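Local coordinates for glycoside hydrolase family protein (Novosphingobium sp. PP1Y, PDB 6Q2F) that is an alpha-L-rhamnosidase, a glycoside hydrolase that probably cleaves terminal alpha-L-rhamnose from its substrates, at residues K466-I480 with E564-L578. Numbering follows the deposited sequence.
Sequences KFDGEAVREYLEHYI and EHYGTVADVAHENDL
R473 reaches across from helix 469-487 and grips E575 of helix 543-575 end-on. R473 NH1 bonds E575 OE1 at 2.8 Å. R473 NH2 bonds E575 OE2 at 3.0 Å. Both oxygens use their syn lone pairs, and the guanidinium and E575 carboxylate planes lie 15° apart, nearly coplanar. The R473 chain runs out extended, with CG anti to the backbone N, then turns about CG-CD (chi3 -75°), laying the guanidinium over V572. V572 CG2 sits 3.7 Å from R473 NH1, over one face of the guanidinium. NH1 also bonds OE2 of E477, which it meets from above the carboxylate plane. The arginine probably offsets the like charges of E477 and E575, which a water also bridges. A leucine in its place would probably leave these two acids facing each other without their shared positive mate.

Beside this network V572, L476, I480 and V569 pack as an apolar patch. V572 is a knob among L476, R473, E477 and I480; its CG1 lies 3.8 Å from CD1 of I480. CD2 of L476 packs against CB of V572 and CG1 of V569. At the N-terminal end of helix 469-487, CD of K466 lies over the H565 ring as a CH-pi contact, 3.7 Å from the centroid. V472 CG2 comes to the ring edge. T139 bonds H565 NE2 and K466 NZ, and E463 pairs with that lysine. G469 brings the backbones close, with its CA 3.6 Å from E564 O.

The short helix segments cross at -40° with knobs-into-holes packing. L476 and V569 also touch parallel strand 497-502, which lies between these helices in sequence. This is neighbouring-helix packing on a beta/alpha barrel, probably the catalytic domain.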
loop_
_atom_site.group_PDB
_atom_site.type_symbol
_atom_site.label_atom_id
_atom_site.label_comp_id
_atom_site.label_asym_id
_atom_site.label_seq_id
_atom_site.Cartn_x
_atom_site.Cartn_y
_atom_site.Cartn_z
ATOM N N LYS A 466 -8.204 -8.497 15.483
ATOM C CA LYS A 466 -6.837 -8.495 14.983
ATOM C C LYS A 466 -5.799 -8.351 16.094
ATOM O O LYS A 466 -4.606 -8.552 15.833
ATOM C CB LYS A 466 -6.669 -7.366 13.959
ATOM C CG LYS A 466 -7.749 -7.340 12.856
ATOM C CD LYS A 466 -7.449 -8.364 11.764
ATOM C CE LYS A 466 -8.573 -8.386 10.701
ATOM N NZ LYS A 466 -9.493 -9.568 10.838
ATOM N N PHE A 467 -6.217 -7.996 17.307
ATOM C CA PHE A 467 -5.306 -7.827 18.432
ATOM C C PHE A 467 -5.242 -9.048 19.344
ATOM O O PHE A 467 -4.511 -9.018 20.337
ATOM C CB PHE A 467 -5.715 -6.586 19.239
ATOM C CG PHE A 467 -6.017 -5.380 18.390
ATOM C CD1 PHE A 467 -5.031 -4.825 17.583
ATOM C CD2 PHE A 467 -7.280 -4.788 18.418
ATOM C CE1 PHE A 467 -5.290 -3.718 16.798
ATOM C CE2 PHE A 467 -7.549 -3.679 17.624
ATOM C CZ PHE A 467 -6.554 -3.147 16.805
ATOM N N ASP A 468 -5.977 -10.110 19.025
ATOM C CA ASP A 468 -6.106 -11.298 19.869
ATOM C C ASP A 468 -5.506 -12.492 19.140
ATOM O O ASP A 468 -6.153 -13.076 18.269
ATOM C CB ASP A 468 -7.573 -11.548 20.229
ATOM C CG ASP A 468 -7.748 -12.681 21.236
ATOM O OD1 ASP A 468 -7.224 -13.790 21.009
ATOM O OD2 ASP A 468 -8.400 -12.449 22.276
ATOM N N GLY A 469 -4.289 -12.876 19.539
ATOM C CA GLY A 469 -3.565 -13.908 18.807
ATOM C C GLY A 469 -4.291 -15.243 18.779
ATOM O O GLY A 469 -4.283 -15.951 17.765
ATOM N N GLU A 470 -4.899 -15.628 19.908
ATOM C CA GLU A 470 -5.631 -16.886 19.937
ATOM C C GLU A 470 -6.809 -16.865 18.966
ATOM O O GLU A 470 -7.082 -17.862 18.293
ATOM C CB GLU A 470 -6.108 -17.184 21.360
ATOM C CG GLU A 470 -7.063 -18.365 21.439
ATOM C CD GLU A 470 -6.419 -19.676 21.009
ATOM O OE1 GLU A 470 -5.159 -19.786 21.042
ATOM O OE2 GLU A 470 -7.165 -20.598 20.635
ATOM N N ALA A 471 -7.543 -15.755 18.912
ATOM C CA ALA A 471 -8.704 -15.687 18.031
ATOM C C ALA A 471 -8.263 -15.751 16.570
ATOM O O ALA A 471 -8.869 -16.459 15.754
ATOM C CB ALA A 471 -9.491 -14.397 18.296
ATOM N N VAL A 472 -7.180 -15.035 16.243
ATOM C CA VAL A 472 -6.614 -15.069 14.901
ATOM C C VAL A 472 -6.219 -16.491 14.530
ATOM O O VAL A 472 -6.530 -16.971 13.432
ATOM C CB VAL A 472 -5.424 -14.098 14.801
ATOM C CG1 VAL A 472 -4.705 -14.311 13.474
ATOM C CG2 VAL A 472 -5.916 -12.660 14.909
ATOM N N ARG A 473 -5.570 -17.205 15.456
ATOM C CA ARG A 473 -5.124 -18.567 15.180
ATOM C C ARG A 473 -6.297 -19.500 14.936
ATOM O O ARG A 473 -6.255 -20.338 14.028
ATOM C CB ARG A 473 -4.284 -19.091 16.341
ATOM C CG ARG A 473 -3.905 -20.564 16.222
ATOM C CD ARG A 473 -2.955 -20.965 17.376
ATOM N NE ARG A 473 -1.607 -20.444 17.174
ATOM C CZ ARG A 473 -0.690 -21.057 16.436
ATOM N NH1 ARG A 473 -0.983 -22.209 15.836
ATOM N NH2 ARG A 473 0.518 -20.540 16.320
ATOM N N GLU A 474 -7.342 -19.391 15.761
ATOM C CA GLU A 474 -8.530 -20.213 15.559
ATOM C C GLU A 474 -9.175 -19.890 14.223
ATOM O O GLU A 474 -9.559 -20.791 13.476
ATOM C CB GLU A 474 -9.542 -20.003 16.692
ATOM C CG GLU A 474 -9.111 -20.514 18.060
ATOM C CD GLU A 474 -10.160 -20.222 19.143
ATOM O OE1 GLU A 474 -11.306 -19.886 18.782
ATOM O OE2 GLU A 474 -9.836 -20.320 20.349
ATOM N N TYR A 475 -9.305 -18.602 13.907
ATOM C CA TYR A 475 -9.815 -18.225 12.594
ATOM C C TYR A 475 -9.025 -18.913 11.481
ATOM O O TYR A 475 -9.601 -19.570 10.612
ATOM C CB TYR A 475 -9.774 -16.704 12.400
ATOM C CG TYR A 475 -9.958 -16.378 10.942
ATOM C CD1 TYR A 475 -11.228 -16.347 10.378
ATOM C CD2 TYR A 475 -8.858 -16.167 10.110
ATOM C CE1 TYR A 475 -11.400 -16.091 9.048
ATOM C CE2 TYR A 475 -9.019 -15.931 8.768
ATOM C CZ TYR A 475 -10.293 -15.874 8.240
ATOM O OH TYR A 475 -10.451 -15.626 6.905
ATOM N N LEU A 476 -7.696 -18.794 11.513
ATOM C CA LEU A 476 -6.888 -19.217 10.370
ATOM C C LEU A 476 -6.717 -20.731 10.320
ATOM O O LEU A 476 -6.674 -21.312 9.231
ATOM C CB LEU A 476 -5.517 -18.504 10.389
ATOM C CG LEU A 476 -4.798 -18.529 9.020
ATOM C CD1 LEU A 476 -5.622 -17.822 7.937
ATOM C CD2 LEU A 476 -3.360 -17.981 9.047
ATOM N N GLU A 477 -6.610 -21.394 11.476
ATOM C CA GLU A 477 -6.537 -22.852 11.449
ATOM C C GLU A 477 -7.805 -23.436 10.847
ATOM O O GLU A 477 -7.743 -24.365 10.034
ATOM C CB GLU A 477 -6.285 -23.419 12.851
ATOM C CG GLU A 477 -4.831 -23.158 13.314
ATOM C CD GLU A 477 -4.515 -23.711 14.696
ATOM O OE1 GLU A 477 -5.456 -23.987 15.473
ATOM O OE2 GLU A 477 -3.308 -23.862 14.991
ATOM N N HIS A 478 -8.960 -22.879 11.205
ATOM C CA HIS A 478 -10.208 -23.337 10.614
ATOM C C HIS A 478 -10.215 -23.062 9.118
ATOM O O HIS A 478 -10.590 -23.926 8.318
ATOM C CB HIS A 478 -11.398 -22.646 11.279
ATOM C CG HIS A 478 -12.717 -23.161 10.805
ATOM N ND1 HIS A 478 -13.376 -22.633 9.714
ATOM C CD2 HIS A 478 -13.476 -24.190 11.243
ATOM C CE1 HIS A 478 -14.496 -23.306 9.515
ATOM N NE2 HIS A 478 -14.582 -24.254 10.431
ATOM N N TYR A 479 -9.784 -21.861 8.722
ATOM C CA TYR A 479 -9.830 -21.491 7.313
ATOM C C TYR A 479 -8.951 -22.417 6.492
ATOM O O TYR A 479 -9.365 -22.924 5.443
ATOM C CB TYR A 479 -9.377 -20.048 7.156
ATOM C CG TYR A 479 -9.341 -19.557 5.727
ATOM C CD1 TYR A 479 -10.509 -19.377 5.002
ATOM C CD2 TYR A 479 -8.138 -19.235 5.116
ATOM C CE1 TYR A 479 -10.479 -18.891 3.696
ATOM C CE2 TYR A 479 -8.088 -18.749 3.808
ATOM C CZ TYR A 479 -9.269 -18.583 3.102
ATOM O OH TYR A 479 -9.224 -18.113 1.813
ATOM N N ILE A 480 -7.728 -22.660 6.967
ATOM C CA ILE A 480 -6.825 -23.569 6.274
ATOM C C ILE A 480 -7.420 -24.974 6.215
ATOM O O ILE A 480 -7.315 -25.664 5.192
ATOM C CB ILE A 480 -5.447 -23.534 6.953
ATOM C CG1 ILE A 480 -4.789 -22.177 6.657
ATOM C CG2 ILE A 480 -4.565 -24.700 6.479
ATOM C CD1 ILE A 480 -3.456 -21.951 7.354
ATOM N N GLU A 564 0.032 -10.065 17.027
ATOM C CA GLU A 564 -1.081 -10.981 17.263
ATOM C C GLU A 564 -1.817 -11.337 15.970
ATOM O O GLU A 564 -2.293 -12.460 15.824
ATOM C CB GLU A 564 -2.060 -10.396 18.293
ATOM C CG GLU A 564 -1.411 -10.062 19.660
ATOM C CD GLU A 564 -0.490 -11.173 20.170
ATOM O OE1 GLU A 564 -1.018 -12.164 20.719
ATOM O OE2 GLU A 564 0.751 -11.066 19.994
ATOM N N HIS A 565 -1.889 -10.426 15.017
ATOM C CA HIS A 565 -2.446 -10.774 13.700
ATOM C C HIS A 565 -1.360 -11.299 12.767
ATOM O O HIS A 565 -1.322 -12.491 12.452
ATOM C CB HIS A 565 -3.201 -9.586 13.102
ATOM C CG HIS A 565 -3.890 -9.904 11.804
ATOM N ND1 HIS A 565 -3.539 -9.307 10.609
ATOM C CD2 HIS A 565 -4.919 -10.745 11.520
ATOM C CE1 HIS A 565 -4.335 -9.756 9.648
ATOM N NE2 HIS A 565 -5.179 -10.633 10.173
ATOM N N TYR A 566 -0.452 -10.425 12.337
ATOM C CA TYR A 566 0.469 -10.811 11.267
ATOM C C TYR A 566 1.522 -11.822 11.728
ATOM O O TYR A 566 1.855 -12.746 10.981
ATOM C CB TYR A 566 1.095 -9.558 10.650
ATOM C CG TYR A 566 0.073 -8.730 9.889
ATOM C CD1 TYR A 566 -0.356 -9.108 8.618
ATOM C CD2 TYR A 566 -0.491 -7.595 10.454
ATOM C CE1 TYR A 566 -1.302 -8.353 7.920
ATOM C CE2 TYR A 566 -1.423 -6.853 9.763
ATOM C CZ TYR A 566 -1.827 -7.229 8.490
ATOM O OH TYR A 566 -2.751 -6.492 7.823
ATOM N N GLY A 567 2.002 -11.713 12.968
ATOM C CA GLY A 567 2.863 -12.765 13.500
ATOM C C GLY A 567 2.161 -14.119 13.564
ATOM O O GLY A 567 2.700 -15.143 13.135
ATOM N N THR A 568 0.926 -14.131 14.073
ATOM C CA THR A 568 0.164 -15.380 14.169
ATOM C C THR A 568 -0.144 -15.950 12.787
ATOM O O THR A 568 -0.057 -17.165 12.568
ATOM C CB THR A 568 -1.127 -15.132 14.941
ATOM O OG1 THR A 568 -0.820 -14.447 16.155
ATOM C CG2 THR A 568 -1.825 -16.438 15.261
ATOM N N VAL A 569 -0.495 -15.083 11.836
ATOM C CA VAL A 569 -0.791 -15.555 10.486
ATOM C C VAL A 569 0.425 -16.270 9.918
ATOM O O VAL A 569 0.323 -17.383 9.381
ATOM C CB VAL A 569 -1.228 -14.384 9.592
ATOM C CG1 VAL A 569 -1.162 -14.801 8.150
ATOM C CG2 VAL A 569 -2.652 -13.941 9.944
ATOM N N ALA A 570 1.611 -15.667 10.095
ATOM C CA ALA A 570 2.830 -16.278 9.574
ATOM C C ALA A 570 3.140 -17.571 10.307
ATOM O O ALA A 570 3.549 -18.557 9.693
ATOM C CB ALA A 570 4.013 -15.298 9.672
ATOM N N ASP A 571 2.942 -17.591 11.628
ATOM C CA ASP A 571 3.186 -18.811 12.400
ATOM C C ASP A 571 2.310 -19.955 11.913
ATOM O O ASP A 571 2.786 -21.067 11.672
ATOM C CB ASP A 571 2.930 -18.556 13.888
ATOM C CG ASP A 571 3.971 -17.663 14.516
ATOM O OD1 ASP A 571 4.965 -17.359 13.823
ATOM O OD2 ASP A 571 3.784 -17.279 15.697
ATOM N N VAL A 572 1.010 -19.691 11.784
ATOM C CA VAL A 572 0.074 -20.732 11.364
ATOM C C VAL A 572 0.383 -21.187 9.946
ATOM O O VAL A 572 0.360 -22.381 9.648
ATOM C CB VAL A 572 -1.373 -20.231 11.490
ATOM C CG1 VAL A 572 -2.332 -21.268 10.911
ATOM C CG2 VAL A 572 -1.680 -19.950 12.959
ATOM N N ALA A 573 0.681 -20.244 9.051
ATOM C CA ALA A 573 1.064 -20.622 7.693
ATOM C C ALA A 573 2.276 -21.532 7.713
ATOM O O ALA A 573 2.294 -22.583 7.062
ATOM C CB ALA A 573 1.346 -19.374 6.857
ATOM N N HIS A 574 3.287 -21.154 8.493
ATOM C CA HIS A 574 4.516 -21.934 8.548
ATOM C C HIS A 574 4.283 -23.308 9.141
ATOM O O HIS A 574 4.853 -24.296 8.664
ATOM C CB HIS A 574 5.574 -21.152 9.325
ATOM C CG HIS A 574 5.967 -19.887 8.628
ATOM N ND1 HIS A 574 6.571 -18.829 9.270
ATOM C CD2 HIS A 574 5.789 -19.501 7.339
ATOM C CE1 HIS A 574 6.750 -17.844 8.406
ATOM N NE2 HIS A 574 6.299 -18.231 7.224
ATOM N N GLU A 575 3.442 -23.393 10.170
ATOM C CA GLU A 575 3.107 -24.691 10.734
ATOM C C GLU A 575 2.460 -25.598 9.703
ATOM O O GLU A 575 2.537 -26.818 9.842
ATOM C CB GLU A 575 2.189 -24.516 11.953
ATOM C CG GLU A 575 2.921 -23.910 13.171
ATOM C CD GLU A 575 1.978 -23.175 14.111
ATOM O OE1 GLU A 575 0.759 -23.464 14.073
ATOM O OE2 GLU A 575 2.446 -22.290 14.846
ATOM N N ASN A 576 1.848 -25.027 8.664
ATOM C CA ASN A 576 1.214 -25.780 7.591
ATOM C C ASN A 576 2.038 -25.783 6.300
ATOM O O ASN A 576 1.497 -26.075 5.230
ATOM C CB ASN A 576 -0.185 -25.230 7.324
ATOM C CG ASN A 576 -1.170 -25.583 8.443
ATOM O OD1 ASN A 576 -1.789 -26.638 8.420
ATOM N ND2 ASN A 576 -1.307 -24.682 9.433
ATOM N N ASP A 577 3.333 -25.453 6.378
ATOM C CA ASP A 577 4.240 -25.466 5.219
ATOM C C ASP A 577 3.828 -24.470 4.141
ATOM O O ASP A 577 4.108 -24.679 2.963
ATOM C CB ASP A 577 4.354 -26.867 4.602
ATOM C CG ASP A 577 4.882 -27.888 5.571
ATOM O OD1 ASP A 577 5.853 -27.582 6.280
ATOM O OD2 ASP A 577 4.318 -28.999 5.614
ATOM N N LEU A 578 3.159 -23.398 4.536
ATOM C CA LEU A 578 2.767 -22.338 3.626
ATOM C C LEU A 578 3.673 -21.121 3.814
ATOM O O LEU A 578 4.167 -20.857 4.914
ATOM C CB LEU A 578 1.311 -21.932 3.871
ATOM C CG LEU A 578 0.240 -23.014 3.635
ATOM C CD1 LEU A 578 -1.121 -22.591 4.200
ATOM C CD2 LEU A 578 0.099 -23.277 2.134
HETATM O O HOH W 1 -3.113 -12.157 22.320
HETATM O O HOH W 2 1.571 -18.026 17.159
HETATM O O HOH W 3 -1.495 -24.965 12.924
#